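Local coordinates for protein beta-L-arabinobiosidase (PDB 5MQR) that probably hydrolyses glycosidic bonds in plant pectin, acting as a beta-L-arabinobiosidase and possibly a sialidase, at residues Q643-M654 against W676-E685. Sequence-based numbering, arbitrary orientation.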
ATOM      1  N   GLN A 643     -34.990   2.629  15.046  1.00 27.43           N
ATOM      2  CA  GLN A 643     -35.030   1.287  15.610  1.00 27.49           C
ATOM      3  C   GLN A 643     -33.820   1.106  16.530  1.00 27.75           C
ATOM      4  O   GLN A 643     -33.524   2.023  17.306  1.00 28.68           O
ATOM      5  CB  GLN A 643     -35.236   0.261  14.499  1.00 27.95           C
ATOM      6  CG  GLN A 643     -36.606   0.450  13.831  1.00 28.17           C
ATOM      7  CD  GLN A 643     -37.094  -0.748  13.033  1.00 29.23           C
ATOM      8  OE1 GLN A 643     -38.260  -1.110  13.131  1.00 31.16           O
ATOM      9  NE2 GLN A 643     -36.213  -1.364  12.217  1.00 29.31           N
ATOM     10  N   ALA A 644     -33.119  -0.020  16.504  1.00 27.60           N
ATOM     11  CA  ALA A 644     -32.103  -0.282  17.535  1.00 27.31           C
ATOM     12  C   ALA A 644     -30.894   0.653  17.472  1.00 26.79           C
ATOM     13  O   ALA A 644     -30.260   0.886  18.472  1.00 26.56           O
ATOM     14  CB  ALA A 644     -31.625  -1.725  17.460  1.00 27.24           C
ATOM     15  N   ILE A 645     -30.544   1.124  16.281  1.00 26.32           N
ATOM     16  CA  ILE A 645     -29.343   1.917  16.085  1.00 25.53           C
ATOM     17  C   ILE A 645     -29.768   3.233  15.447  1.00 25.29           C
ATOM     18  O   ILE A 645     -29.938   3.309  14.211  1.00 25.06           O
ATOM     19  CB  ILE A 645     -28.321   1.151  15.251  1.00 25.54           C
ATOM     20  CG1 ILE A 645     -27.861  -0.083  16.039  1.00 26.02           C
ATOM     21  CG2 ILE A 645     -27.084   2.003  14.982  1.00 25.26           C
ATOM     22  CD1 ILE A 645     -27.406  -1.180  15.146  1.00 26.51           C
ATOM     23  N   PRO A 646     -29.969   4.269  16.287  1.00 24.97           N
ATOM     24  CA  PRO A 646     -30.312   5.591  15.783  1.00 24.99           C
ATOM     25  C   PRO A 646     -29.224   6.151  14.869  1.00 24.32           C
ATOM     26  O   PRO A 646     -28.086   5.680  14.931  1.00 23.84           O
ATOM     27  CB  PRO A 646     -30.409   6.436  17.059  1.00 25.48           C
ATOM     28  CG  PRO A 646     -30.648   5.449  18.148  1.00 25.80           C
ATOM     29  CD  PRO A 646     -29.796   4.300  17.752  1.00 25.30           C
ATOM     30  N   ASN A 647     -29.593   7.116  14.029  1.00 24.06           N
ATOM     31  CA  ASN A 647     -28.658   7.838  13.172  1.00 24.26           C
ATOM     32  C   ASN A 647     -27.466   8.372  13.975  1.00 24.69           C
ATOM     33  O   ASN A 647     -26.342   8.349  13.489  1.00 23.93           O
ATOM     34  CB  ASN A 647     -29.332   9.012  12.454  1.00 24.14           C
ATOM     35  CG  ASN A 647     -30.124   8.610  11.221  1.00 24.05           C
ATOM     36  OD1 ASN A 647     -30.190   7.457  10.824  1.00 23.64           O
ATOM     37  ND2 ASN A 647     -30.736   9.598  10.603  1.00 24.79           N
ATOM     38  N   ALA A 648     -27.719   8.844  15.200  1.00 26.26           N
ATOM     39  CA  ALA A 648     -26.661   9.359  16.068  1.00 26.98           C
ATOM     40  C   ALA A 648     -25.595   8.277  16.432  1.00 27.74           C
ATOM     41  O   ALA A 648     -24.453   8.623  16.707  1.00 27.33           O
ATOM     42  CB  ALA A 648     -27.279  10.000  17.323  1.00 27.52           C
ATOM     43  N   LYS A 649     -25.964   6.990  16.411  1.00 28.53           N
ATOM     44  CA  LYS A 649     -25.045   5.873  16.707  1.00 29.41           C
ATOM     45  C   LYS A 649     -24.553   5.146  15.461  1.00 27.89           C
ATOM     46  O   LYS A 649     -23.756   4.218  15.563  1.00 27.02           O
ATOM     47  CB  LYS A 649     -25.738   4.831  17.618  1.00 32.51           C
ATOM     48  CG  LYS A 649     -26.166   5.354  18.982  1.00 35.88           C
ATOM     49  CD  LYS A 649     -24.985   5.478  19.935  1.00 39.80           C
ATOM     50  CE  LYS A 649     -25.115   6.697  20.856  1.00 42.98           C
ATOM     51  NZ  LYS A 649     -24.130   6.637  21.989  1.00 44.46           N
ATOM     52  N   ALA A 650     -24.999   5.587  14.290  1.00 26.74           N
ATOM     53  CA  ALA A 650     -24.808   4.848  13.061  1.00 25.84           C
ATOM     54  C   ALA A 650     -23.360   4.830  12.585  1.00 24.52           C
ATOM     55  O   ALA A 650     -22.906   3.788  12.091  1.00 23.74           O
ATOM     56  CB  ALA A 650     -25.745   5.370  11.959  1.00 26.02           C
ATOM     57  N   SER A 651     -22.652   5.956  12.718  1.00 24.03           N
ATOM     58  CA  SER A 651     -21.254   6.046  12.256  1.00 24.07           C
ATOM     59  C   SER A 651     -20.384   5.131  13.087  1.00 24.25           C
ATOM     60  O   SER A 651     -19.551   4.433  12.570  1.00 23.66           O
ATOM     61  CB  SER A 651     -20.714   7.484  12.345  1.00 23.85           C
ATOM     62  OG  SER A 651     -19.438   7.592  11.717  1.00 23.05           O
ATOM     63  N   GLU A 652     -20.597   5.146  14.386  1.00 26.46           N
ATOM     64  CA  GLU A 652     -19.862   4.267  15.315  1.00 28.37           C
ATOM     65  C   GLU A 652     -20.144   2.789  15.009  1.00 26.80           C
ATOM     66  O   GLU A 652     -19.207   1.975  14.923  1.00 26.11           O
ATOM     67  CB  GLU A 652     -20.199   4.605  16.772  1.00 31.07           C
ATOM     68  CG  GLU A 652     -19.605   3.651  17.806  1.00 35.00           C
ATOM     69  CD  GLU A 652     -19.837   4.124  19.248  1.00 39.72           C
ATOM     70  OE1 GLU A 652     -20.982   4.499  19.598  1.00 42.37           O
ATOM     71  OE2 GLU A 652     -18.858   4.124  20.040  1.00 43.79           O
ATOM     72  N   TRP A 653     -21.422   2.453  14.836  1.00 25.16           N
ATOM     73  CA  TRP A 653     -21.805   1.113  14.429  1.00 24.52           C
ATOM     74  C   TRP A 653     -21.122   0.718  13.111  1.00 23.39           C
ATOM     75  O   TRP A 653     -20.623  -0.398  13.003  1.00 22.80           O
ATOM     76  CB  TRP A 653     -23.326   0.989  14.330  1.00 24.48           C
ATOM     77  CG  TRP A 653     -23.809  -0.381  13.895  1.00 24.54           C
ATOM     78  CD1 TRP A 653     -24.171  -1.430  14.701  1.00 25.32           C
ATOM     79  CD2 TRP A 653     -23.965  -0.838  12.554  1.00 23.68           C
ATOM     80  NE1 TRP A 653     -24.560  -2.504  13.931  1.00 25.25           N
ATOM     81  CE2 TRP A 653     -24.430  -2.167  12.612  1.00 24.21           C
ATOM     82  CE3 TRP A 653     -23.753  -0.253  11.309  1.00 23.25           C
ATOM     83  CZ2 TRP A 653     -24.691  -2.910  11.480  1.00 24.08           C
ATOM     84  CZ3 TRP A 653     -24.022  -0.994  10.178  1.00 23.57           C
ATOM     85  CH2 TRP A 653     -24.485  -2.310  10.272  1.00 23.71           C
HETATM   86  N   MSE A 654     -21.091   1.616  12.131  1.00 23.27           N
HETATM   87  CA  MSE A 654     -20.452   1.304  10.835  1.00 23.86           C
HETATM   88  C   MSE A 654     -18.981   1.025  11.031  1.00 23.91           C
HETATM   89  O   MSE A 654     -18.457   0.038  10.518  1.00 22.99           O
HETATM   90  CB  MSE A 654     -20.660   2.427   9.803  1.00 24.40           C
HETATM   91  CG  MSE A 654     -22.077   2.390   9.234  1.00 25.76           C
HETATM   92 SE   MSE A 654     -22.590   4.120   8.446  1.00 28.52          SE
HETATM   93  CE  MSE A 654     -21.551   3.915   6.793  1.00 27.04           C
ATOM     94  N   TRP A 676     -25.039   0.414   3.538  1.00 20.54           N
ATOM     95  CA  TRP A 676     -24.768  -0.053   4.896  1.00 21.00           C
ATOM     96  C   TRP A 676     -25.535   0.783   5.938  1.00 20.96           C
ATOM     97  O   TRP A 676     -26.098   0.224   6.861  1.00 20.92           O
ATOM     98  CB  TRP A 676     -23.287  -0.054   5.235  1.00 21.03           C
ATOM     99  CG  TRP A 676     -22.504  -1.142   4.631  1.00 21.60           C
ATOM    100  CD1 TRP A 676     -21.357  -0.999   3.907  1.00 21.91           C
ATOM    101  CD2 TRP A 676     -22.752  -2.547   4.713  1.00 22.00           C
ATOM    102  NE1 TRP A 676     -20.880  -2.225   3.524  1.00 22.31           N
ATOM    103  CE2 TRP A 676     -21.716  -3.195   3.992  1.00 22.24           C
ATOM    104  CE3 TRP A 676     -23.760  -3.319   5.285  1.00 22.36           C
ATOM    105  CZ2 TRP A 676     -21.650  -4.576   3.838  1.00 22.32           C
ATOM    106  CZ3 TRP A 676     -23.694  -4.697   5.147  1.00 22.80           C
ATOM    107  CH2 TRP A 676     -22.645  -5.315   4.427  1.00 22.62           C
ATOM    108  N   TRP A 677     -25.528   2.107   5.766  1.00 20.79           N
ATOM    109  CA  TRP A 677     -26.195   3.038   6.662  1.00 21.21           C
ATOM    110  C   TRP A 677     -27.708   2.800   6.672  1.00 21.63           C
ATOM    111  O   TRP A 677     -28.379   2.941   7.696  1.00 21.50           O
ATOM    112  CB  TRP A 677     -25.872   4.472   6.198  1.00 21.00           C
ATOM    113  CG  TRP A 677     -26.526   5.597   6.952  1.00 21.11           C
ATOM    114  CD1 TRP A 677     -26.066   6.211   8.079  1.00 21.40           C
ATOM    115  CD2 TRP A 677     -27.707   6.281   6.582  1.00 21.24           C
ATOM    116  NE1 TRP A 677     -26.905   7.227   8.446  1.00 21.64           N
ATOM    117  CE2 TRP A 677     -27.925   7.293   7.540  1.00 21.65           C
ATOM    118  CE3 TRP A 677     -28.622   6.130   5.542  1.00 21.33           C
ATOM    119  CZ2 TRP A 677     -29.025   8.146   7.492  1.00 21.80           C
ATOM    120  CZ3 TRP A 677     -29.709   6.983   5.488  1.00 21.72           C
ATOM    121  CH2 TRP A 677     -29.894   7.987   6.454  1.00 21.82           C
ATOM    122  N   SER A 678     -28.225   2.456   5.509  1.00 22.20           N
ATOM    123  CA  SER A 678     -29.612   2.141   5.354  1.00 22.93           C
ATOM    124  C   SER A 678     -29.968   0.813   6.015  1.00 22.68           C
ATOM    125  O   SER A 678     -30.875   0.761   6.828  1.00 22.27           O
ATOM    126  CB  SER A 678     -29.954   2.053   3.877  1.00 23.70           C
ATOM    127  OG  SER A 678     -31.350   2.102   3.811  1.00 25.59           O
ATOM    128  N   LEU A 679     -29.247  -0.247   5.648  1.00 22.16           N
ATOM    129  CA  LEU A 679     -29.469  -1.583   6.220  1.00 22.44           C
ATOM    130  C   LEU A 679     -29.487  -1.541   7.742  1.00 22.60           C
ATOM    131  O   LEU A 679     -30.321  -2.166   8.372  1.00 22.19           O
ATOM    132  CB  LEU A 679     -28.386  -2.563   5.767  1.00 21.92           C
ATOM    133  CG  LEU A 679     -28.505  -3.974   6.329  1.00 22.15           C
ATOM    134  CD1 LEU A 679     -29.646  -4.714   5.653  1.00 22.55           C
ATOM    135  CD2 LEU A 679     -27.213  -4.733   6.169  1.00 22.02           C
ATOM    136  N   ARG A 680     -28.575  -0.767   8.323  1.00 23.08           N
ATOM    137  CA  ARG A 680     -28.458  -0.685   9.767  1.00 23.32           C
ATOM    138  C   ARG A 680     -29.755  -0.233  10.472  1.00 23.61           C
ATOM    139  O   ARG A 680     -30.028  -0.665  11.604  1.00 23.67           O
ATOM    140  CB  ARG A 680     -27.202   0.121  10.175  1.00 23.70           C
ATOM    141  CG  ARG A 680     -27.370   1.161  11.273  1.00 24.73           C
ATOM    142  CD  ARG A 680     -27.868   2.394  10.554  1.00 25.61           C
ATOM    143  NE  ARG A 680     -28.654   3.223  11.362  1.00 25.85           N
ATOM    144  CZ  ARG A 680     -29.082   4.419  10.991  1.00 26.13           C
ATOM    145  NH1 ARG A 680     -28.810   4.961   9.797  1.00 25.45           N
ATOM    146  NH2 ARG A 680     -29.814   5.075  11.871  1.00 27.05           N
ATOM    147  N   LYS A 681     -30.567   0.579   9.791  1.00 23.36           N
ATOM    148  CA  LYS A 681     -31.849   1.033  10.335  1.00 23.53           C
ATOM    149  C   LYS A 681     -32.781  -0.115  10.642  1.00 24.15           C
ATOM    150  O   LYS A 681     -33.690   0.029  11.472  1.00 24.39           O
ATOM    151  CB  LYS A 681     -32.565   1.976   9.369  1.00 23.39           C
ATOM    152  CG  LYS A 681     -31.897   3.335   9.177  1.00 22.95           C
ATOM    153  CD  LYS A 681     -32.571   4.106   8.039  1.00 23.19           C
ATOM    154  CE  LYS A 681     -32.081   5.549   7.947  1.00 22.86           C
ATOM    155  NZ  LYS A 681     -32.588   6.392   9.067  1.00 23.10           N
ATOM    156  N   HIS A 682     -32.564  -1.253   9.968  1.00 24.31           N
ATOM    157  CA  HIS A 682     -33.460  -2.397  10.056  1.00 24.70           C
ATOM    158  C   HIS A 682     -33.131  -3.381  11.163  1.00 25.49           C
ATOM    159  O   HIS A 682     -33.887  -4.322  11.393  1.00 26.05           O
ATOM    160  CB  HIS A 682     -33.576  -3.091   8.699  1.00 24.59           C
ATOM    161  CG  HIS A 682     -34.230  -2.235   7.674  1.00 24.00           C
ATOM    162  ND1 HIS A 682     -35.595  -2.225   7.485  1.00 24.25           N
ATOM    163  CD2 HIS A 682     -33.720  -1.309   6.832  1.00 23.27           C
ATOM    164  CE1 HIS A 682     -35.893  -1.349   6.542  1.00 24.31           C
ATOM    165  NE2 HIS A 682     -34.774  -0.768   6.142  1.00 23.28           N
ATOM    166  N   ILE A 683     -32.051  -3.143  11.886  1.00 25.47           N
ATOM    167  CA  ILE A 683     -31.797  -3.915  13.082  1.00 26.31           C
ATOM    168  C   ILE A 683     -32.774  -3.426  14.150  1.00 27.63           C
ATOM    169  O   ILE A 683     -32.764  -2.235  14.508  1.00 28.15           O
ATOM    170  CB  ILE A 683     -30.344  -3.754  13.522  1.00 25.81           C
ATOM    171  CG1 ILE A 683     -29.436  -4.306  12.412  1.00 25.70           C
ATOM    172  CG2 ILE A 683     -30.114  -4.470  14.851  1.00 26.13           C
ATOM    173  CD1 ILE A 683     -27.989  -3.888  12.528  1.00 25.28           C
ATOM    174  N   LYS A 684     -33.604  -4.334  14.651  1.00 28.82           N
ATOM    175  CA  LYS A 684     -34.667  -3.995  15.605  1.00 30.77           C
ATOM    176  C   LYS A 684     -34.551  -4.783  16.906  1.00 31.52           C
ATOM    177  O   LYS A 684     -34.384  -5.988  16.864  1.00 30.93           O
ATOM    178  CB  LYS A 684     -35.990  -4.342  14.949  1.00 32.30           C
ATOM    179  CG  LYS A 684     -37.240  -3.853  15.664  1.00 34.10           C
ATOM    180  CD  LYS A 684     -38.445  -4.178  14.785  1.00 36.14           C
ATOM    181  CE  LYS A 684     -39.764  -3.865  15.465  1.00 37.78           C
ATOM    182  NZ  LYS A 684     -39.772  -2.436  15.845  1.00 38.80           N
ATOM    183  N   GLU A 685     -34.659  -4.126  18.057  1.00 32.82           N
ATOM    184  CA  GLU A 685     -34.680  -4.863  19.335  1.00 34.92           C
ATOM    185  C   GLU A 685     -36.025  -5.570  19.471  1.00 34.13           C
ATOM    186  O   GLU A 685     -37.044  -5.019  19.077  1.00 33.78           O
ATOM    187  CB  GLU A 685     -34.374  -3.954  20.542  1.00 38.06           C
ATOM    188  CG  GLU A 685     -32.961  -3.372  20.456  1.00 40.70           C
ATOM    189  CD  GLU A 685     -32.469  -2.533  21.643  1.00 44.08           C
ATOM    190  OE1 GLU A 685     -33.258  -2.137  22.549  1.00 46.30           O
ATOM    191  OE2 GLU A 685     -31.234  -2.246  21.630  1.00 47.21           O
TER
HETATM  192  O   HOH W   1     -31.526   0.036  13.865  1.00 22.59           O
HETATM  193  O   HOH W   2     -32.721   9.186   8.112  1.00 22.18           O
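R680 leaves its backbone at an unusual chi1 of 135° and bends at chi2 (-84°), which brings its guanidinium to I645 O and N647 OD1, at the start of helix 647-657. There NE and NH2 grip I645 O side-on, NH2 at 2.9 Å, with the oxygen lying in the guanidinium plane. NH2 also reaches N647 OD1 at 2.6 Å, on a lone pair of the amide, a neutral oxygen able to take several donors; K681 NZ donates to it from 3.2 Å. Arginine suits this place because its flat, multi-donor end serves two acceptors in plane at its edge, and W677 O through NH1, while A650 CB, small enough to lie close, covers one face and K681 CG the other. A leucine in its place has no donors, so I645 O would probably lose both these bonds and N647 OD1 be left to K681 NZ. Nearer the backbone, R680 CB sits 3.6 Å from the centroid of the W653 six-membered ring, whose broad face suits this CH-pi contact, and I683 CD1 packs against W653 CZ2. Further along, A644 N bonds I683 O (3.0 Å). The axes of segments 647-654 and 676-680 run at 120° to each other, with helix 627-636 contributing N634 to W677 NE1 and strand 691-692 pairing with 683-684.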